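Local coordinates for aminotransferase, class I (Staphylococcus aureus, PDB 2O1B), which probably transfers amino groups between amino acids and 2-oxo acids with the help of pyridoxal 5'-phosphate, as an aspartate-aminotransferase-like class I enzyme, at residues N191-S196 against K368-N373; F260-A265 against A284-A289; P329-K334 against Y338-T343. All coordinates share one frame; numbering follows the deposited sequence.

Contact 1 (N191-S196 against K368-N373); sequences NNPTGS and KPFGEN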
ATOM      1  N   ASN A 191      10.979  -1.320 -22.310  1.00 23.81           N
ATOM      2  CA  ASN A 191      10.307  -0.033 -22.083  1.00 23.86           C
ATOM      3  C   ASN A 191       8.798  -0.082 -22.335  1.00 23.94           C
ATOM      4  O   ASN A 191       8.332  -0.658 -23.317  1.00 23.70           O
ATOM      5  CB  ASN A 191      10.927   1.090 -22.928  1.00 23.18           C
ATOM      6  CG  ASN A 191      10.486   2.493 -22.475  1.00 24.70           C
ATOM      7  OD1 ASN A 191      10.484   3.437 -23.269  1.00 26.87           O
ATOM      8  ND2 ASN A 191      10.141   2.635 -21.197  1.00 21.51           N
ATOM      9  N   ASN A 192       8.051   0.522 -21.425  1.00 23.79           N
ATOM     10  CA  ASN A 192       6.646   0.786 -21.632  1.00 23.84           C
ATOM     11  C   ASN A 192       6.567   2.295 -21.857  1.00 23.29           C
ATOM     12  O   ASN A 192       6.773   3.057 -20.912  1.00 23.89           O
ATOM     13  CB  ASN A 192       5.857   0.349 -20.396  1.00 23.50           C
ATOM     14  CG  ASN A 192       4.336   0.450 -20.581  1.00 24.51           C
ATOM     15  OD1 ASN A 192       3.840   1.066 -21.524  1.00 23.54           O
ATOM     16  ND2 ASN A 192       3.588  -0.163 -19.654  1.00 24.88           N
ATOM     17  N   PRO A 193       6.171   2.740 -23.067  1.00 23.21           N
ATOM     18  CA  PRO A 193       5.399   2.056 -24.111  1.00 22.81           C
ATOM     19  C   PRO A 193       6.104   1.505 -25.369  1.00 22.67           C
ATOM     20  O   PRO A 193       5.431   0.863 -26.200  1.00 21.94           O
ATOM     21  CB  PRO A 193       4.474   3.169 -24.558  1.00 22.56           C
ATOM     22  CG  PRO A 193       5.443   4.421 -24.541  1.00 23.36           C
ATOM     23  CD  PRO A 193       6.452   4.141 -23.449  1.00 23.08           C
ATOM     24  N   THR A 194       7.409   1.756 -25.525  1.00 22.46           N
ATOM     25  CA  THR A 194       8.085   1.563 -26.822  1.00 21.97           C
ATOM     26  C   THR A 194       8.521   0.118 -27.108  1.00 22.23           C
ATOM     27  O   THR A 194       8.807  -0.219 -28.255  1.00 22.68           O
ATOM     28  CB  THR A 194       9.314   2.478 -26.981  1.00 22.20           C
ATOM     29  OG1 THR A 194      10.372   1.987 -26.149  1.00 22.05           O
ATOM     30  CG2 THR A 194       8.988   3.930 -26.620  1.00 20.76           C
ATOM     31  N   GLY A 195       8.580  -0.719 -26.072  1.00 22.40           N
ATOM     32  CA  GLY A 195       8.975  -2.135 -26.219  1.00 22.58           C
ATOM     33  C   GLY A 195      10.474  -2.364 -26.422  1.00 22.77           C
ATOM     34  O   GLY A 195      10.907  -3.484 -26.741  1.00 21.91           O
ATOM     35  N   SER A 196      11.246  -1.288 -26.233  1.00 22.91           N
ATOM     36  CA  SER A 196      12.688  -1.279 -26.413  1.00 23.53           C
ATOM     37  C   SER A 196      13.336  -2.134 -25.338  1.00 24.19           C
ATOM     38  O   SER A 196      12.853  -2.175 -24.209  1.00 24.48           O
ATOM     39  CB  SER A 196      13.211   0.150 -26.279  1.00 23.57           C
ATOM     40  OG  SER A 196      12.515   1.050 -27.139  1.00 22.70           O
ATOM     41  N   LYS A 368       0.728  10.357 -25.661  1.00 27.27           N
ATOM     42  CA  LYS A 368       0.945  11.628 -24.938  1.00 27.73           C
ATOM     43  C   LYS A 368       1.331  11.480 -23.457  1.00 27.41           C
ATOM     44  O   LYS A 368       2.366  12.002 -23.056  1.00 27.58           O
ATOM     45  CB  LYS A 368      -0.222  12.611 -25.104  1.00 27.74           C
ATOM     46  CG  LYS A 368      -0.030  13.916 -24.310  1.00 29.63           C
ATOM     47  CD  LYS A 368      -0.795  15.078 -24.922  1.00 32.65           C
ATOM     48  CE  LYS A 368      -0.773  16.317 -24.030  1.00 34.03           C
ATOM     49  NZ  LYS A 368       0.612  16.683 -23.617  1.00 36.19           N
ATOM     50  N   PRO A 369       0.502  10.785 -22.647  1.00 27.59           N
ATOM     51  CA  PRO A 369       0.845  10.584 -21.239  1.00 27.59           C
ATOM     52  C   PRO A 369       2.188   9.885 -20.988  1.00 27.25           C
ATOM     53  O   PRO A 369       2.699   9.943 -19.879  1.00 28.23           O
ATOM     54  CB  PRO A 369      -0.310   9.720 -20.707  1.00 27.78           C
ATOM     55  CG  PRO A 369      -0.956   9.146 -21.897  1.00 28.10           C
ATOM     56  CD  PRO A 369      -0.793  10.163 -22.974  1.00 27.42           C
ATOM     57  N   PHE A 370       2.757   9.242 -22.002  1.00 26.78           N
ATOM     58  CA  PHE A 370       4.073   8.607 -21.874  1.00 25.99           C
ATOM     59  C   PHE A 370       5.216   9.604 -22.091  1.00 25.82           C
ATOM     60  O   PHE A 370       6.394   9.286 -21.882  1.00 26.14           O
ATOM     61  CB  PHE A 370       4.175   7.424 -22.830  1.00 26.08           C
ATOM     62  CG  PHE A 370       3.142   6.360 -22.582  1.00 25.40           C
ATOM     63  CD1 PHE A 370       3.304   5.448 -21.548  1.00 24.85           C
ATOM     64  CD2 PHE A 370       1.998   6.278 -23.381  1.00 25.50           C
ATOM     65  CE1 PHE A 370       2.355   4.468 -21.307  1.00 24.99           C
ATOM     66  CE2 PHE A 370       1.043   5.291 -23.157  1.00 25.45           C
ATOM     67  CZ  PHE A 370       1.215   4.390 -22.119  1.00 25.22           C
ATOM     68  N   GLY A 371       4.851  10.823 -22.470  1.00 25.50           N
ATOM     69  CA  GLY A 371       5.800  11.914 -22.640  1.00 25.17           C
ATOM     70  C   GLY A 371       5.620  12.617 -23.969  1.00 25.74           C
ATOM     71  O   GLY A 371       4.913  12.109 -24.856  1.00 25.09           O
ATOM     72  N   GLU A 372       6.260  13.788 -24.078  0.50 25.48           N
ATOM     73  CA  GLU A 372       6.331  14.612 -25.283  0.50 26.03           C
ATOM     74  C   GLU A 372       6.697  13.804 -26.535  0.50 25.57           C
ATOM     75  O   GLU A 372       6.140  14.020 -27.613  0.50 25.78           O
ATOM     76  CB  GLU A 372       7.376  15.718 -25.062  0.50 25.84           C
ATOM     77  CG  GLU A 372       7.094  17.061 -25.736  0.50 27.18           C
ATOM     78  CD  GLU A 372       8.041  18.162 -25.265  0.50 27.07           C
ATOM     79  OE1 GLU A 372       8.780  17.930 -24.284  0.50 28.84           O
ATOM     80  OE2 GLU A 372       8.052  19.263 -25.869  0.50 28.29           O
ATOM     81  N   ASN A 373       7.637  12.878 -26.379  1.00 25.28           N
ATOM     82  CA  ASN A 373       8.123  12.045 -27.473  1.00 24.69           C
ATOM     83  C   ASN A 373       7.123  10.982 -27.923  1.00 24.41           C
ATOM     84  O   ASN A 373       7.364  10.285 -28.908  1.00 24.14           O
ATOM     85  CB  ASN A 373       9.455  11.391 -27.112  1.00 24.52           C
ATOM     86  CG  ASN A 373      10.581  12.383 -27.035  1.00 24.60           C
ATOM     87  OD1 ASN A 373      10.503  13.475 -27.614  1.00 25.39           O
ATOM     88  ND2 ASN A 373      11.636  12.026 -26.311  1.00 23.62           N
TER
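Pro193 sets its CB-CG-CD edge over one face of the Phe370 ring. Its CB stands 3.9 Å from the ring centroid and 7° off the normal, a CH-pi contact over the middle of the ring. Pro193 CG moves toward the stem, 3.6 Å from Phe370 CG, and Pro193 CD comes 3.9 Å from Phe370 CD1, so three atoms of the pyrrolidine ring follow the aromatic from its centre to the CB end. The two side chains run past each other in opposite directions. Phe370 turns its CG away from its own carbonyl carbon (chi1 -60°), which sends the ring from its 3-10 turn across to the proline. Asn192 approaches obliquely: its OD1 is 3.7 Å from Phe370 CE1, with the amide 31° from the ring plane.

Behind this pair the loop is folded by a cis peptide between Asn192 and Pro193; Gly195 N bonds to Asn191 O at 2.8 Å, and Asn191 N reaches Ser196 O. On the facing loop, Gly371 N bonds to Lys368 O. Arg379 of strand 377-381 packs beside both Pro193 and Phe370, and Trp340 lies against Pro193.

The Asn192 amide has both ends in use: OD1 takes a hydrogen bond from Arg379 NH1, and ND2 is hydrogen-bonded to O3 of the cofactor. The cation at the oxygen would probably polarise the amide and make ND2 a stronger donor to the pyridoxal ring's oxygen, while the proline-phenylalanine contact beside it is purely apolar.

Contact 2 (F260-A265 against A284-A289); sequences FRVGFA and AGMFGA. With PLP (pyridoxal-5'-phosphate), chain B.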
ATOM      1  N   PHE A 260      -3.361  -9.432  -7.971  1.00 23.82           N
ATOM      2  CA  PHE A 260      -2.873  -9.935  -6.678  1.00 24.00           C
ATOM      3  C   PHE A 260      -2.097  -8.888  -5.873  1.00 23.66           C
ATOM      4  O   PHE A 260      -2.151  -8.900  -4.650  1.00 23.76           O
ATOM      5  CB  PHE A 260      -1.989 -11.168  -6.856  1.00 24.34           C
ATOM      6  CG  PHE A 260      -2.727 -12.415  -7.304  1.00 24.32           C
ATOM      7  CD1 PHE A 260      -3.391 -12.453  -8.521  1.00 24.36           C
ATOM      8  CD2 PHE A 260      -2.704 -13.562  -6.526  1.00 23.35           C
ATOM      9  CE1 PHE A 260      -4.043 -13.608  -8.944  1.00 24.84           C
ATOM     10  CE2 PHE A 260      -3.360 -14.728  -6.949  1.00 26.33           C
ATOM     11  CZ  PHE A 260      -4.027 -14.742  -8.160  1.00 24.92           C
ATOM     12  N   ARG A 261      -1.377  -7.998  -6.561  1.00 23.67           N
ATOM     13  CA  ARG A 261      -0.592  -6.919  -5.923  1.00 23.50           C
ATOM     14  C   ARG A 261       0.649  -7.431  -5.175  1.00 24.03           C
ATOM     15  O   ARG A 261       0.749  -7.319  -3.937  1.00 24.04           O
ATOM     16  CB  ARG A 261      -1.455  -6.030  -4.990  1.00 23.40           C
ATOM     17  CG  ARG A 261      -2.768  -5.449  -5.571  1.00 24.11           C
ATOM     18  CD  ARG A 261      -2.666  -5.042  -7.040  1.00 24.65           C
ATOM     19  NE  ARG A 261      -1.711  -3.960  -7.265  1.00 24.55           N
ATOM     20  CZ  ARG A 261      -0.829  -3.933  -8.261  1.00 26.32           C
ATOM     21  NH1 ARG A 261      -0.756  -4.948  -9.115  1.00 22.28           N
ATOM     22  NH2 ARG A 261       0.003  -2.896  -8.381  1.00 23.76           N
ATOM     23  N   VAL A 262       1.606  -7.978  -5.930  1.00 24.44           N
ATOM     24  CA  VAL A 262       2.842  -8.500  -5.352  1.00 24.56           C
ATOM     25  C   VAL A 262       4.043  -8.334  -6.290  1.00 24.91           C
ATOM     26  O   VAL A 262       3.970  -8.635  -7.483  1.00 25.03           O
ATOM     27  CB  VAL A 262       2.689  -9.984  -4.910  1.00 24.74           C
ATOM     28  CG1 VAL A 262       2.333 -10.878  -6.094  1.00 24.48           C
ATOM     29  CG2 VAL A 262       3.962 -10.464  -4.218  1.00 23.56           C
ATOM     30  N   GLY A 263       5.139  -7.831  -5.734  1.00 25.26           N
ATOM     31  CA  GLY A 263       6.392  -7.641  -6.461  1.00 25.16           C
ATOM     32  C   GLY A 263       7.512  -7.499  -5.446  1.00 24.81           C
ATOM     33  O   GLY A 263       7.304  -7.730  -4.250  1.00 24.67           O
ATOM     34  N   PHE A 264       8.702  -7.135  -5.917  1.00 24.52           N
ATOM     35  CA  PHE A 264       9.826  -6.907  -5.013  1.00 24.41           C
ATOM     36  C   PHE A 264      10.882  -5.997  -5.615  1.00 24.71           C
ATOM     37  O   PHE A 264      10.990  -5.884  -6.841  1.00 24.83           O
ATOM     38  CB  PHE A 264      10.448  -8.229  -4.541  1.00 24.44           C
ATOM     39  CG  PHE A 264      10.912  -9.125  -5.650  1.00 23.98           C
ATOM     40  CD1 PHE A 264      10.093 -10.142  -6.127  1.00 24.24           C
ATOM     41  CD2 PHE A 264      12.182  -8.979  -6.193  1.00 24.21           C
ATOM     42  CE1 PHE A 264      10.527 -10.984  -7.155  1.00 25.00           C
ATOM     43  CE2 PHE A 264      12.625  -9.819  -7.206  1.00 25.74           C
ATOM     44  CZ  PHE A 264      11.792 -10.829  -7.685  1.00 23.11           C
ATOM     45  N   ALA A 265      11.627  -5.336  -4.729  1.00 24.77           N
ATOM     46  CA  ALA A 265      12.795  -4.549  -5.077  1.00 24.93           C
ATOM     47  C   ALA A 265      14.012  -5.349  -4.661  1.00 24.85           C
ATOM     48  O   ALA A 265      13.991  -6.044  -3.637  1.00 24.72           O
ATOM     49  CB  ALA A 265      12.780  -3.210  -4.358  1.00 25.21           C
ATOM     50  N   ALA A 284       2.030  -2.762   7.415  1.00 24.88           N
ATOM     51  CA  ALA A 284       2.180  -3.677   8.537  1.00 24.92           C
ATOM     52  C   ALA A 284       2.433  -5.103   8.050  1.00 25.31           C
ATOM     53  O   ALA A 284       2.001  -6.071   8.682  1.00 25.19           O
ATOM     54  CB  ALA A 284       0.929  -3.630   9.425  1.00 25.16           C
ATOM     55  N   GLY A 285       3.140  -5.231   6.929  1.00 25.25           N
ATOM     56  CA  GLY A 285       3.464  -6.546   6.384  1.00 26.28           C
ATOM     57  C   GLY A 285       2.508  -6.981   5.290  1.00 26.53           C
ATOM     58  O   GLY A 285       1.402  -6.439   5.167  1.00 27.34           O
HETATM   59  N   MSE A 286       2.940  -7.959   4.492  1.00 26.10           N
HETATM   60  CA  MSE A 286       2.115  -8.519   3.432  1.00 25.24           C
HETATM   61  C   MSE A 286       1.324  -9.734   3.925  1.00 25.10           C
HETATM   62  O   MSE A 286       1.842 -10.571   4.667  1.00 24.54           O
HETATM   63  CB  MSE A 286       2.974  -8.909   2.222  1.00 25.21           C
HETATM   64  CG  MSE A 286       2.191  -9.585   1.109  1.00 23.21           C
HETATM   65 SE   MSE A 286       3.235  -9.885  -0.507  0.70 26.11          SE
HETATM   66  CE  MSE A 286       3.456  -8.004  -0.991  1.00 20.38           C
ATOM     67  N   PHE A 287       0.074  -9.823   3.476  1.00 24.61           N
ATOM     68  CA  PHE A 287      -0.784 -10.981   3.710  1.00 24.27           C
ATOM     69  C   PHE A 287       0.018 -12.270   3.559  1.00 23.76           C
ATOM     70  O   PHE A 287       0.613 -12.510   2.516  1.00 24.12           O
ATOM     71  CB  PHE A 287      -1.949 -10.928   2.712  1.00 24.52           C
ATOM     72  CG  PHE A 287      -3.053 -11.935   2.967  1.00 24.94           C
ATOM     73  CD1 PHE A 287      -3.277 -12.478   4.235  1.00 24.48           C
ATOM     74  CD2 PHE A 287      -3.915 -12.294   1.922  1.00 24.74           C
ATOM     75  CE1 PHE A 287      -4.319 -13.395   4.453  1.00 24.64           C
ATOM     76  CE2 PHE A 287      -4.962 -13.210   2.134  1.00 24.11           C
ATOM     77  CZ  PHE A 287      -5.164 -13.754   3.402  1.00 24.34           C
ATOM     78  N   GLY A 288       0.056 -13.078   4.614  1.00 23.07           N
ATOM     79  CA  GLY A 288       0.828 -14.313   4.599  1.00 22.80           C
ATOM     80  C   GLY A 288       0.459 -15.263   3.466  1.00 22.62           C
ATOM     81  O   GLY A 288       1.335 -15.844   2.835  1.00 22.37           O
ATOM     82  N   ALA A 289      -0.839 -15.433   3.224  1.00 23.01           N
ATOM     83  CA  ALA A 289      -1.320 -16.322   2.150  1.00 23.06           C
ATOM     84  C   ALA A 289      -0.921 -15.809   0.754  1.00 23.15           C
ATOM     85  O   ALA A 289      -0.616 -16.602  -0.139  1.00 23.33           O
ATOM     86  CB  ALA A 289      -2.813 -16.513   2.247  1.00 22.86           C
TER
HETATM   87  N1  PLP B 400       6.069  -0.557 -14.461  1.00 16.80           N
HETATM   88  C2  PLP B 400       5.745  -0.875 -15.766  1.00 18.21           C
HETATM   89  C2A PLP B 400       6.696  -0.505 -16.871  1.00 17.70           C
HETATM   90  C3  PLP B 400       4.556  -1.565 -16.013  1.00 17.69           C
HETATM   91  O3  PLP B 400       4.194  -1.906 -17.285  1.00 20.28           O
HETATM   92  C4  PLP B 400       3.710  -1.914 -14.951  1.00 18.49           C
HETATM   93  C4A PLP B 400       2.787  -3.078 -15.158  1.00 17.73           C
HETATM   94  C5  PLP B 400       4.044  -1.570 -13.639  1.00 18.05           C
HETATM   95  C6  PLP B 400       5.234  -0.883 -13.402  1.00 18.26           C
HETATM   96  C5A PLP B 400       3.130  -1.910 -12.469  1.00 19.43           C
HETATM   97  O4P PLP B 400       3.161  -3.285 -12.134  1.00 21.63           O
HETATM   98  P   PLP B 400       2.403  -3.831 -10.816  1.00 20.36           P
HETATM   99  O1P PLP B 400       1.166  -4.608 -11.238  1.00 18.00           O
HETATM  100  O2P PLP B 400       2.032  -2.634  -9.983  1.00 18.93           O
HETATM  101  O3P PLP B 400       3.360  -4.740 -10.098  1.00 19.72           O
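Arg261 NH2 donates to PLP O2P at 2.6 Å with an N-H...O angle of 162°, and Arg261 NH1 sends a nearly straight bond to PLP O1P at 2.9 Å. The guanidinium meets the phosphate edge-on, with phosphorus in its plane, so one flat group holds two phosphate oxygens. Bends at chi2 and chi3 curl the arginine chain round to get there, and NH1 also bonds to Ser258 O, which fixes the rotation of the group further. Tyr81 of the second subunit packs on Arg261 and bonds to the cofactor through its hydroxyl.

Just past the arginine, Val262 meets Met286, a selenomethionine here, and their side chains run nearly perpendicular. Val262 CG2 lies 3.8 Å from Met286 SE. With chi1 and chi2 both extended, Met286 reaches across to Val262, just before strand 263-267, then bends at chi3 (-67°), leaving its CE 4.1 Å from Arg261 O. Phe90 touches both residues, and Ile114 packs on Met286. Phe260 meets the ring of Phe287 of the second subunit, and Phe287 that of its Phe260. An arginine following the Ser-Leu-Ser-Lys segment and gripping the phosphate is typical of the phosphate-binding cup of fold type I PLP enzymes, built at the dimer interface.

Contact 3 (P329-K334 against Y338-T343); sequences PFVHAK and YVWLET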
ATOM      1  N   PRO A 329       3.527   2.500 -40.547  1.00 23.79           N
ATOM      2  CA  PRO A 329       4.792   2.698 -39.817  1.00 23.78           C
ATOM      3  C   PRO A 329       4.705   2.453 -38.297  1.00 23.90           C
ATOM      4  O   PRO A 329       3.919   3.098 -37.599  1.00 23.99           O
ATOM      5  CB  PRO A 329       5.132   4.164 -40.088  1.00 23.93           C
ATOM      6  CG  PRO A 329       3.814   4.816 -40.341  1.00 23.66           C
ATOM      7  CD  PRO A 329       2.922   3.775 -40.968  1.00 23.87           C
ATOM      8  N   PHE A 330       5.517   1.520 -37.803  1.00 23.71           N
ATOM      9  CA  PHE A 330       5.577   1.214 -36.377  1.00 23.51           C
ATOM     10  C   PHE A 330       7.037   1.063 -35.936  1.00 23.42           C
ATOM     11  O   PHE A 330       7.949   0.970 -36.771  1.00 23.60           O
ATOM     12  CB  PHE A 330       4.781  -0.069 -36.079  1.00 23.58           C
ATOM     13  CG  PHE A 330       5.287  -1.290 -36.818  1.00 23.48           C
ATOM     14  CD1 PHE A 330       6.237  -2.123 -36.244  1.00 24.33           C
ATOM     15  CD2 PHE A 330       4.820  -1.594 -38.095  1.00 23.39           C
ATOM     16  CE1 PHE A 330       6.717  -3.250 -36.931  1.00 24.02           C
ATOM     17  CE2 PHE A 330       5.287  -2.707 -38.782  1.00 23.21           C
ATOM     18  CZ  PHE A 330       6.231  -3.537 -38.204  1.00 24.01           C
ATOM     19  N   VAL A 331       7.255   1.045 -34.628  1.00 22.73           N
ATOM     20  CA  VAL A 331       8.554   0.689 -34.072  1.00 22.58           C
ATOM     21  C   VAL A 331       8.471  -0.780 -33.647  1.00 22.48           C
ATOM     22  O   VAL A 331       7.647  -1.151 -32.808  1.00 22.48           O
ATOM     23  CB  VAL A 331       8.955   1.636 -32.916  1.00 22.35           C
ATOM     24  CG1 VAL A 331      10.197   1.143 -32.190  1.00 21.80           C
ATOM     25  CG2 VAL A 331       9.177   3.046 -33.457  1.00 21.86           C
ATOM     26  N   HIS A 332       9.295  -1.615 -34.278  1.00 22.72           N
ATOM     27  CA  HIS A 332       9.361  -3.047 -33.970  1.00 23.00           C
ATOM     28  C   HIS A 332       9.568  -3.250 -32.464  1.00 23.15           C
ATOM     29  O   HIS A 332      10.446  -2.620 -31.860  1.00 23.31           O
ATOM     30  CB  HIS A 332      10.490  -3.699 -34.798  1.00 23.12           C
ATOM     31  CG  HIS A 332      10.733  -5.146 -34.493  1.00 23.03           C
ATOM     32  ND1 HIS A 332      11.937  -5.604 -34.000  1.00 24.33           N
ATOM     33  CD2 HIS A 332       9.942  -6.236 -34.628  1.00 22.79           C
ATOM     34  CE1 HIS A 332      11.871  -6.914 -33.836  1.00 24.49           C
ATOM     35  NE2 HIS A 332      10.670  -7.322 -34.209  1.00 23.69           N
ATOM     36  N   ALA A 333       8.733  -4.107 -31.867  1.00 22.86           N
ATOM     37  CA  ALA A 333       8.782  -4.413 -30.443  1.00 22.89           C
ATOM     38  C   ALA A 333       9.806  -5.504 -30.163  1.00 23.23           C
ATOM     39  O   ALA A 333       9.819  -6.535 -30.829  1.00 22.37           O
ATOM     40  CB  ALA A 333       7.419  -4.878 -29.959  1.00 22.97           C
ATOM     41  N   LYS A 334      10.649  -5.284 -29.160  1.00 23.16           N
ATOM     42  CA  LYS A 334      11.706  -6.257 -28.847  1.00 23.76           C
ATOM     43  C   LYS A 334      11.395  -7.026 -27.569  1.00 23.74           C
ATOM     44  O   LYS A 334      11.952  -8.092 -27.312  1.00 23.34           O
ATOM     45  CB  LYS A 334      13.051  -5.553 -28.718  1.00 23.72           C
ATOM     46  CG  LYS A 334      13.454  -4.704 -29.934  1.00 25.50           C
ATOM     47  CD  LYS A 334      14.844  -4.133 -29.727  1.00 27.15           C
ATOM     48  CE  LYS A 334      15.094  -2.914 -30.584  1.00 29.04           C
ATOM     49  NZ  LYS A 334      16.409  -2.365 -30.180  1.00 31.84           N
ATOM     50  N   TYR A 338       3.367  -4.847 -26.088  1.00 25.80           N
ATOM     51  CA  TYR A 338       2.767  -3.808 -26.941  1.00 25.59           C
ATOM     52  C   TYR A 338       3.449  -3.630 -28.301  1.00 25.53           C
ATOM     53  O   TYR A 338       4.594  -4.064 -28.501  1.00 25.86           O
ATOM     54  CB  TYR A 338       2.756  -2.449 -26.227  1.00 25.64           C
ATOM     55  CG  TYR A 338       2.431  -2.483 -24.752  1.00 26.09           C
ATOM     56  CD1 TYR A 338       1.109  -2.447 -24.305  1.00 25.76           C
ATOM     57  CD2 TYR A 338       3.449  -2.521 -23.799  1.00 26.55           C
ATOM     58  CE1 TYR A 338       0.804  -2.467 -22.942  1.00 25.71           C
ATOM     59  CE2 TYR A 338       3.155  -2.542 -22.437  1.00 26.35           C
ATOM     60  CZ  TYR A 338       1.831  -2.508 -22.017  1.00 26.52           C
ATOM     61  OH  TYR A 338       1.537  -2.525 -20.666  1.00 27.99           O
ATOM     62  N   VAL A 339       2.745  -2.983 -29.233  1.00 25.09           N
ATOM     63  CA  VAL A 339       3.403  -2.375 -30.399  1.00 24.44           C
ATOM     64  C   VAL A 339       3.209  -0.845 -30.370  1.00 23.67           C
ATOM     65  O   VAL A 339       2.131  -0.356 -30.049  1.00 23.85           O
ATOM     66  CB  VAL A 339       2.970  -3.031 -31.743  1.00 25.13           C
ATOM     67  CG1 VAL A 339       3.723  -2.422 -32.941  1.00 25.10           C
ATOM     68  CG2 VAL A 339       3.222  -4.539 -31.709  1.00 23.94           C
ATOM     69  N   TRP A 340       4.287  -0.120 -30.660  1.00 22.59           N
ATOM     70  CA  TRP A 340       4.351   1.350 -30.627  1.00 22.10           C
ATOM     71  C   TRP A 340       4.157   1.783 -32.075  1.00 22.15           C
ATOM     72  O   TRP A 340       5.040   1.577 -32.912  1.00 21.54           O
ATOM     73  CB  TRP A 340       5.731   1.746 -30.068  1.00 21.13           C
ATOM     74  CG  TRP A 340       6.071   3.193 -29.769  1.00 20.61           C
ATOM     75  CD1 TRP A 340       7.184   3.861 -30.193  1.00 19.77           C
ATOM     76  CD2 TRP A 340       5.359   4.109 -28.922  1.00 19.52           C
ATOM     77  NE1 TRP A 340       7.208   5.138 -29.686  1.00 18.72           N
ATOM     78  CE2 TRP A 340       6.102   5.316 -28.894  1.00 20.87           C
ATOM     79  CE3 TRP A 340       4.175   4.026 -28.174  1.00 19.06           C
ATOM     80  CZ2 TRP A 340       5.679   6.440 -28.182  1.00 19.86           C
ATOM     81  CZ3 TRP A 340       3.752   5.152 -27.457  1.00 19.53           C
ATOM     82  CH2 TRP A 340       4.499   6.340 -27.467  1.00 19.33           C
ATOM     83  N   LEU A 341       2.973   2.344 -32.362  1.00 22.39           N
ATOM     84  CA  LEU A 341       2.515   2.655 -33.725  1.00 22.37           C
ATOM     85  C   LEU A 341       2.540   4.157 -33.970  1.00 22.41           C
ATOM     86  O   LEU A 341       2.067   4.924 -33.137  1.00 22.08           O
ATOM     87  CB  LEU A 341       1.061   2.177 -33.891  1.00 22.55           C
ATOM     88  CG  LEU A 341       0.361   1.756 -35.195  1.00 23.34           C
ATOM     89  CD1 LEU A 341      -1.008   2.417 -35.260  1.00 21.50           C
ATOM     90  CD2 LEU A 341       1.129   2.019 -36.488  1.00 23.94           C
ATOM     91  N   GLU A 342       3.069   4.577 -35.117  1.00 22.72           N
ATOM     92  CA  GLU A 342       2.979   5.982 -35.535  1.00 22.58           C
ATOM     93  C   GLU A 342       1.535   6.392 -35.796  1.00 22.24           C
ATOM     94  O   GLU A 342       0.747   5.612 -36.343  1.00 21.67           O
ATOM     95  CB  GLU A 342       3.798   6.228 -36.810  1.00 22.81           C
ATOM     96  CG  GLU A 342       5.303   6.052 -36.641  1.00 23.21           C
ATOM     97  CD  GLU A 342       6.120   6.774 -37.712  1.00 24.00           C
ATOM     98  OE1 GLU A 342       5.677   7.824 -38.221  1.00 25.52           O
ATOM     99  OE2 GLU A 342       7.213   6.279 -38.046  1.00 26.03           O
ATOM    100  N   THR A 343       1.187   7.612 -35.387  1.00 22.20           N
ATOM    101  CA  THR A 343      -0.035   8.244 -35.863  1.00 21.56           C
ATOM    102  C   THR A 343       0.173   8.734 -37.304  1.00 21.55           C
ATOM    103  O   THR A 343       1.303   9.061 -37.702  1.00 21.17           O
ATOM    104  CB  THR A 343      -0.487   9.418 -34.980  1.00 21.68           C
ATOM    105  OG1 THR A 343       0.499  10.464 -35.005  1.00 22.19           O
ATOM    106  CG2 THR A 343      -0.758   8.948 -33.550  1.00 20.92           C
TER
HETATM  107  O   HOH W   1       7.012  -1.374 -30.126  1.00 24.57           O
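Val331 N donates to Trp340 O at 2.9 Å in an almost straight bond (175°), with the donor close to the line of the carbonyl. A water sits between Val331 O and Trp340 N: it lies 2.8 Å from Val331 O and accepts from Trp340 N at 3.0 Å, so it can bridge the two. One step outward, Glu342 N donates to Pro329 O at 3.0 Å; this bond is more bent (151°), and the donor is tilted somewhat from the carbonyl plane. The carbonyl of the same residue, Glu342 O, is hydrogen-bonded to Tyr403 OH.

These bonds join the two arms of a beta hairpin at one side of the four-stranded antiparallel sheet of the small domain. The short arm, 330-331, is an outermost strand, while Val339 and Leu341 turn their backbone bonds the other way, to Ile380 and Val378 of strand 377-381.

Toward the turn the arms separate. Ala333 N bonds to Glu320 OE1 and Ala333 O to Arg316 NH1, both on helix 302-325, while the methyl Ala333 CB sits 3.3 Å from Tyr338 O.

Side chains fill both faces. Val331 and Trp340 flank one another, Val331 CG2 being 3.9 Å from Trp340 CD1 at the indole edge; Tyr377 stacks on the indole, and Trp340 NE1 is hydrogen-bonded to Tyr167 OH. On the other face Phe330 CB meets Val339 CG1 at 4.1 Å and Leu341 CD2 a little farther off. Phe330 holds CG between its backbone N and carbonyl carbon (chi1 60°), and the side chain packs on Leu323 of helix 302-325. At the open end Pro329 and Glu342 run nearly square to each other, Pro329 CB lying 3.6 Å from Glu342 OE2. Tyr338 OH is hydrogen-bonded to Tyr223 OH, a residue of the cofactor pocket.

Coming from the N terminus, the chain first lays down 191-196, after strand 182-187 of the large mixed sheet, and contact 1 stays open until 368-373. Contact 2 opens and closes within that long loop, bringing the start of strand 263-267 against the lead-in to helix 288-300. Contact 3 follows in series, a hairpin with only three residues between its segments, likewise nested inside contact 1. Contacts 2 and 3 lie on opposite sides of the chain's centre, their own centres about 34 Å apart. Contact 1 touches contact 3 through the Gly195 and Lys334 backbones and through side-chain packing, so the cofactor-side loop is tied to the small domain's sheet.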